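Protein ACDH-11, isoform b (Caenorhabditis elegans, PDB 4Y9J) belongs to the acyl-CoA dehydrogenase family of flavoproteins, binds flavin-adenine dinucleotide and assembles from four chains. Local coordinates at residues S253-K258 with A293-I298; D230-L235 with L257-E262. One frame throughout, in Å; residues are numbered along the deposited sequence.

Contact 1 of 2, residues S253-K258 with A293-I298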
loop_
_atom_site.group_PDB
_atom_site.type_symbol
_atom_site.label_atom_id
_atom_site.label_comp_id
_atom_site.label_asym_id
_atom_site.label_seq_id
_atom_site.Cartn_x
_atom_site.Cartn_y
_atom_site.Cartn_z
ATOM N N SER B 253 -24.552 14.103 31.221
ATOM C CA SER B 253 -23.809 13.640 32.366
ATOM C C SER B 253 -22.477 13.020 31.931
ATOM O O SER B 253 -22.290 12.618 30.762
ATOM C CB SER B 253 -24.667 12.660 33.155
ATOM O OG SER B 253 -25.948 13.222 33.563
ATOM N N LEU B 254 -21.548 12.946 32.873
ATOM C CA LEU B 254 -20.209 12.415 32.620
ATOM C C LEU B 254 -20.114 10.955 33.036
ATOM O O LEU B 254 -20.691 10.574 34.036
ATOM C CB LEU B 254 -19.185 13.226 33.425
ATOM C CG LEU B 254 -17.713 12.867 33.226
ATOM C CD1 LEU B 254 -17.264 13.089 31.798
ATOM C CD2 LEU B 254 -16.865 13.670 34.192
ATOM N N PHE B 255 -19.338 10.183 32.274
ATOM C CA PHE B 255 -19.163 8.750 32.468
ATOM C C PHE B 255 -17.734 8.348 32.309
ATOM O O PHE B 255 -16.982 8.912 31.497
ATOM C CB PHE B 255 -20.006 7.907 31.471
ATOM C CG PHE B 255 -21.475 8.085 31.630
ATOM C CD1 PHE B 255 -22.105 9.167 31.055
ATOM C CD2 PHE B 255 -22.213 7.210 32.377
ATOM C CE1 PHE B 255 -23.462 9.370 31.223
ATOM C CE2 PHE B 255 -23.601 7.391 32.547
ATOM C CZ PHE B 255 -24.215 8.483 31.958
ATOM N N LEU B 256 -17.397 7.320 33.035
ATOM C CA LEU B 256 -16.084 6.699 32.990
ATOM C C LEU B 256 -16.288 5.260 32.597
ATOM O O LEU B 256 -17.141 4.601 33.213
ATOM C CB LEU B 256 -15.375 6.726 34.368
ATOM C CG LEU B 256 -13.994 6.051 34.444
ATOM C CD1 LEU B 256 -12.931 6.766 33.640
ATOM C CD2 LEU B 256 -13.556 5.911 35.925
ATOM N N LEU B 257 -15.524 4.790 31.605
ATOM C CA LEU B 257 -15.580 3.390 31.183
ATOM C C LEU B 257 -14.272 2.768 30.833
ATOM O O LEU B 257 -13.300 3.480 30.486
ATOM C CB LEU B 257 -16.547 3.164 30.029
ATOM C CG LEU B 257 -16.198 3.650 28.628
ATOM C CD1 LEU B 257 -16.934 2.855 27.569
ATOM C CD2 LEU B 257 -16.526 5.061 28.439
ATOM N N LYS B 258 -14.239 1.434 30.947
ATOM C CA LYS B 258 -13.138 0.630 30.455
ATOM C C LYS B 258 -13.406 0.309 28.974
ATOM O O LYS B 258 -14.519 -0.069 28.646
ATOM C CB LYS B 258 -12.965 -0.683 31.210
ATOM C CG LYS B 258 -12.141 -0.551 32.464
ATOM C CD LYS B 258 -11.977 -1.877 33.119
ATOM C CE LYS B 258 -10.886 -2.741 32.469
ATOM N NZ LYS B 258 -9.564 -2.098 32.414
ATOM N N ALA B 293 -22.301 -0.280 25.709
ATOM C CA ALA B 293 -21.031 -0.078 26.447
ATOM C C ALA B 293 -21.304 0.220 27.910
ATOM O O ALA B 293 -22.021 1.131 28.235
ATOM C CB ALA B 293 -20.249 1.057 25.839
ATOM N N ILE B 294 -20.749 -0.583 28.792
ATOM C CA ILE B 294 -20.974 -0.412 30.241
ATOM C C ILE B 294 -20.097 0.696 30.816
ATOM O O ILE B 294 -18.859 0.682 30.660
ATOM C CB ILE B 294 -20.742 -1.742 30.950
ATOM C CG1 ILE B 294 -21.711 -2.745 30.338
ATOM C CG2 ILE B 294 -21.050 -1.618 32.443
ATOM C CD1 ILE B 294 -21.507 -4.163 30.787
ATOM N N ALA B 295 -20.751 1.645 31.479
ATOM C CA ALA B 295 -20.096 2.820 31.946
ATOM C C ALA B 295 -20.634 3.257 33.322
ATOM O O ALA B 295 -21.837 3.069 33.634
ATOM C CB ALA B 295 -20.285 3.931 30.950
ATOM N N GLU B 296 -19.763 3.917 34.085
ATOM C CA GLU B 296 -20.129 4.398 35.457
ATOM C C GLU B 296 -20.339 5.908 35.472
ATOM O O GLU B 296 -19.493 6.644 34.988
ATOM C CB GLU B 296 -19.034 4.039 36.427
ATOM C CG GLU B 296 -18.525 2.616 36.406
ATOM C CD GLU B 296 -19.578 1.558 36.565
ATOM O OE1 GLU B 296 -20.632 1.847 37.160
ATOM O OE2 GLU B 296 -19.321 0.390 36.132
ATOM N N ARG B 297 -21.489 6.366 35.945
ATOM C CA ARG B 297 -21.750 7.791 36.014
ATOM C C ARG B 297 -20.919 8.420 37.115
ATOM O O ARG B 297 -20.943 7.934 38.233
ATOM C CB ARG B 297 -23.220 8.111 36.358
ATOM C CG ARG B 297 -23.537 9.615 36.229
ATOM C CD ARG B 297 -24.536 10.213 37.225
ATOM N NE ARG B 297 -24.721 9.430 38.440
ATOM C CZ ARG B 297 -24.432 9.813 39.675
ATOM N NH1 ARG B 297 -23.964 11.013 39.978
ATOM N NH2 ARG B 297 -24.661 8.973 40.641
ATOM N N ILE B 298 -20.314 9.566 36.821
ATOM C CA ILE B 298 -19.489 10.305 37.788
ATOM C C ILE B 298 -19.837 11.785 37.719
ATOM O O ILE B 298 -20.300 12.319 36.714
ATOM C CB ILE B 298 -17.965 10.069 37.547
ATOM C CG1 ILE B 298 -17.557 10.571 36.178
ATOM C CG2 ILE B 298 -17.615 8.615 37.771
ATOM C CD1 ILE B 298 -16.060 10.586 35.921
HETATM O O HOH W 1 -22.304 13.769 35.507
HETATM O O HOH W 2 -16.595 0.146 32.085
#
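Leu-254 and Ile-298 meet methyl to methyl on one face of an antiparallel strand pair, Leu-254 CD2 lying 3.6 Å from Ile-298 CD1. Ile-298 reaches across because its CG1 is wedged between backbone N and carbonyl carbon (chi1 62°), which swings the ethyl branch over the neighbouring strand. Leu-256 stands on the same face, its CB 4.2 Å from Ile-298 CD1, and also packs on Leu-167 and Ala-168 of helix 166-175. Glu-296 starts on this face too, but its chain bends at chi2 and leads the carboxylate away to Thr-214.

The other face is built round Phe-255. With CG anti to the carbonyl carbon (chi1 -64°), the ring projects off the face and passes obliquely beside Arg-297, CE2 3.9 Å from Arg-297 CB. The aliphatic root of the arginine does the touching: the chain kinks outward, and the guanidinium, nearly perpendicular to the ring, bridges to Asp-213. Tyr-215 meets the ring edge-to-face. Leu-257 rests its CB 3.9 Å from Ala-295 CB, and its CD1 touches Ala-293 CB.

In the middle, Leu-256 and Glu-296 exchange two backbone hydrogen bonds, Leu-256 N to Glu-296 O (2.9 Å) and Glu-296 N to Leu-256 O (2.8 Å). A third runs from Ile-298 N to Leu-254 O (3.0 Å), and one water joins the remaining atoms of that pair, Leu-254 N and Ile-298 O. The strands run at 135° to each other; where Lys-258 and Ile-294 have separated, a second water spans Lys-258 N and Ile-294 O, which Asn-267 also holds. The pair illustrates how direct bonds and two waters together serve the backbone N and O atoms named here, while charged side chains send their polar ends outward, leaving carbon to pack on the two faces.

Contact 2 of 2, residues D230-L235 with L257-E262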
loop_
_atom_site.group_PDB
_atom_site.type_symbol
_atom_site.label_atom_id
_atom_site.label_comp_id
_atom_site.label_asym_id
_atom_site.label_seq_id
_atom_site.Cartn_x
_atom_site.Cartn_y
_atom_site.Cartn_z
ATOM N N ASP B 230 -6.835 2.519 27.869
ATOM C CA ASP B 230 -7.484 1.575 28.753
ATOM C C ASP B 230 -8.850 2.010 29.224
ATOM O O ASP B 230 -9.715 1.163 29.483
ATOM C CB ASP B 230 -6.548 1.294 29.924
ATOM C CG ASP B 230 -5.170 0.924 29.433
ATOM O OD1 ASP B 230 -5.044 -0.257 29.082
ATOM O OD2 ASP B 230 -4.269 1.837 29.297
ATOM N N VAL B 231 -9.031 3.316 29.400
ATOM C CA VAL B 231 -10.293 3.905 29.850
ATOM C C VAL B 231 -10.582 5.153 29.032
ATOM O O VAL B 231 -9.731 5.672 28.312
ATOM C CB VAL B 231 -10.278 4.293 31.348
ATOM C CG1 VAL B 231 -10.147 3.074 32.232
ATOM C CG2 VAL B 231 -9.194 5.319 31.627
ATOM N N ALA B 232 -11.798 5.653 29.189
ATOM C CA ALA B 232 -12.202 6.881 28.570
ATOM C C ALA B 232 -13.262 7.568 29.393
ATOM O O ALA B 232 -14.050 6.936 30.056
ATOM C CB ALA B 232 -12.717 6.620 27.159
ATOM N N LEU B 233 -13.243 8.876 29.312
ATOM C CA LEU B 233 -14.304 9.718 29.827
ATOM C C LEU B 233 -15.171 10.108 28.669
ATOM O O LEU B 233 -14.643 10.472 27.605
ATOM C CB LEU B 233 -13.694 10.929 30.486
ATOM C CG LEU B 233 -12.930 10.613 31.824
ATOM C CD1 LEU B 233 -12.306 11.859 32.415
ATOM C CD2 LEU B 233 -13.939 10.189 32.832
ATOM N N THR B 234 -16.488 10.099 28.880
ATOM C CA THR B 234 -17.405 10.536 27.844
ATOM C C THR B 234 -18.672 11.126 28.418
ATOM O O THR B 234 -18.894 11.053 29.621
ATOM C CB THR B 234 -17.743 9.332 26.896
ATOM O OG1 THR B 234 -18.421 9.780 25.702
ATOM C CG2 THR B 234 -18.502 8.299 27.595
ATOM N N LEU B 235 -19.454 11.798 27.567
ATOM C CA LEU B 235 -20.714 12.442 27.961
ATOM C C LEU B 235 -21.811 11.683 27.306
ATOM O O LEU B 235 -21.602 11.229 26.183
ATOM C CB LEU B 235 -20.750 13.842 27.394
ATOM C CG LEU B 235 -19.659 14.743 27.959
ATOM C CD1 LEU B 235 -19.733 16.095 27.239
ATOM C CD2 LEU B 235 -19.777 14.955 29.479
ATOM N N LEU B 257 -15.524 4.790 31.605
ATOM C CA LEU B 257 -15.580 3.390 31.183
ATOM C C LEU B 257 -14.272 2.768 30.833
ATOM O O LEU B 257 -13.300 3.480 30.486
ATOM C CB LEU B 257 -16.547 3.164 30.029
ATOM C CG LEU B 257 -16.198 3.650 28.628
ATOM C CD1 LEU B 257 -16.934 2.855 27.569
ATOM C CD2 LEU B 257 -16.526 5.061 28.439
ATOM N N LYS B 258 -14.239 1.434 30.947
ATOM C CA LYS B 258 -13.138 0.630 30.455
ATOM C C LYS B 258 -13.406 0.309 28.974
ATOM O O LYS B 258 -14.519 -0.069 28.646
ATOM C CB LYS B 258 -12.965 -0.683 31.210
ATOM C CG LYS B 258 -12.141 -0.551 32.464
ATOM C CD LYS B 258 -11.977 -1.877 33.119
ATOM C CE LYS B 258 -10.886 -2.741 32.469
ATOM N NZ LYS B 258 -9.564 -2.098 32.414
ATOM N N ILE B 259 -12.396 0.470 28.133
ATOM C CA ILE B 259 -12.555 0.320 26.684
ATOM C C ILE B 259 -12.682 -1.180 26.372
ATOM O O ILE B 259 -13.473 -1.596 25.501
ATOM C CB ILE B 259 -11.412 1.012 25.952
ATOM C CG1 ILE B 259 -11.505 2.525 26.213
ATOM C CG2 ILE B 259 -11.454 0.758 24.434
ATOM C CD1 ILE B 259 -10.401 3.344 25.534
ATOM N N ARG B 260 -11.941 -2.005 27.093
ATOM C CA ARG B 260 -11.910 -3.457 26.872
ATOM C C ARG B 260 -12.171 -4.176 28.156
ATOM O O ARG B 260 -11.823 -3.702 29.222
ATOM C CB ARG B 260 -10.562 -3.917 26.276
ATOM C CG ARG B 260 -10.320 -3.333 24.884
ATOM C CD ARG B 260 -8.920 -3.667 24.246
ATOM N NE ARG B 260 -8.849 -2.973 22.960
ATOM C CZ ARG B 260 -8.580 -1.661 22.790
ATOM N NH1 ARG B 260 -8.213 -0.854 23.803
ATOM N NH2 ARG B 260 -8.661 -1.164 21.542
ATOM N N ASP B 261 -12.842 -5.320 28.053
ATOM C CA ASP B 261 -13.249 -6.096 29.214
ATOM C C ASP B 261 -12.070 -6.974 29.670
ATOM O O ASP B 261 -10.962 -6.850 29.131
ATOM C CB ASP B 261 -14.508 -6.915 28.880
ATOM C CG ASP B 261 -14.226 -8.156 27.985
ATOM O OD1 ASP B 261 -13.052 -8.467 27.571
ATOM O OD2 ASP B 261 -15.232 -8.841 27.716
ATOM N N GLU B 262 -12.285 -7.842 30.641
ATOM C CA GLU B 262 -11.176 -8.721 31.107
ATOM C C GLU B 262 -10.621 -9.808 30.091
ATOM O O GLU B 262 -9.475 -10.239 30.218
ATOM C CB GLU B 262 -11.425 -9.297 32.507
ATOM C CG GLU B 262 -12.854 -9.300 33.046
ATOM C CD GLU B 262 -12.939 -9.948 34.458
ATOM O OE1 GLU B 262 -12.197 -9.495 35.385
ATOM O OE2 GLU B 262 -13.742 -10.911 34.662
HETATM O O HOH W 3 -9.588 -1.363 28.784
#
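Ala-232 and Leu-257 face each other as a hydrogen-bonded antiparallel pair, with Ala-232 N donating to Leu-257 O (2.9 Å) and Leu-257 N to Ala-232 O (3.0 Å). A third backbone bond, from Ile-259 N to Asp-230 O (3.1 Å), arrives from above the carbonyl plane, 43° out of it. The same oxygen accepts a hydrogen bond from a water at 2.6 Å, and that water takes the N-H of Arg-260; one carbonyl therefore secures the chain as it leaves the strand. Val-231 adds a CA-H...O contact to Leu-257 O.

Apolar contacts gather on the face of Ala-232. Leu-257 sends its CD2 branch to Thr-234 CG2, 3.9 Å away. In Ile-259, CG1 beside the backbone N (chi1 -65°) and an extended chi2 carry CD1 past Val-231 O to 4.3 Å from Ala-232 CB. Trp-189 of the adjoining strand 186-189 packs on Ala-232, Leu-257 and Ile-259. On the opposite face Val-231 CG1 touches Lys-258 CG, and Trp-184 lies against both side chains.

The hydroxyl of Thr-234 bonds to Trp-189 O and Lys-221, and the carboxylate of Asp-230 turns to Thr-185 N. Lys-258 NZ stays 5.9 Å from Asp-230 OD1, so any attraction would act without contact. Such strand pairing belongs to the middle beta domain of acyl-CoA dehydrogenases, here with the side chain of Thr-234 about 8 Å from the bound FAD.

Followed from the N terminus, the chain reaches the first of these segments in strand 231-238, after the N-terminal helices and earlier sheet strands, then passes the short strand 244-245 and returns along strand 252-258, where contact 2 closes a loop with 21 residues between its segments. Contact 1 closes the next and longer one: 34 residues, including strand 269-274, lead on to the end of strand 285-298. The loops follow one another instead of enclosing one another, sharing Leu-257 and Lys-258. Strand 252-258 is the common member, with 231-238 and 285-298 as its neighbours in the mixed sheet. A probable hydrogen bond from Phe-255 N to Thr-234 O continues the pairing, and Leu-233 packs against Leu-256.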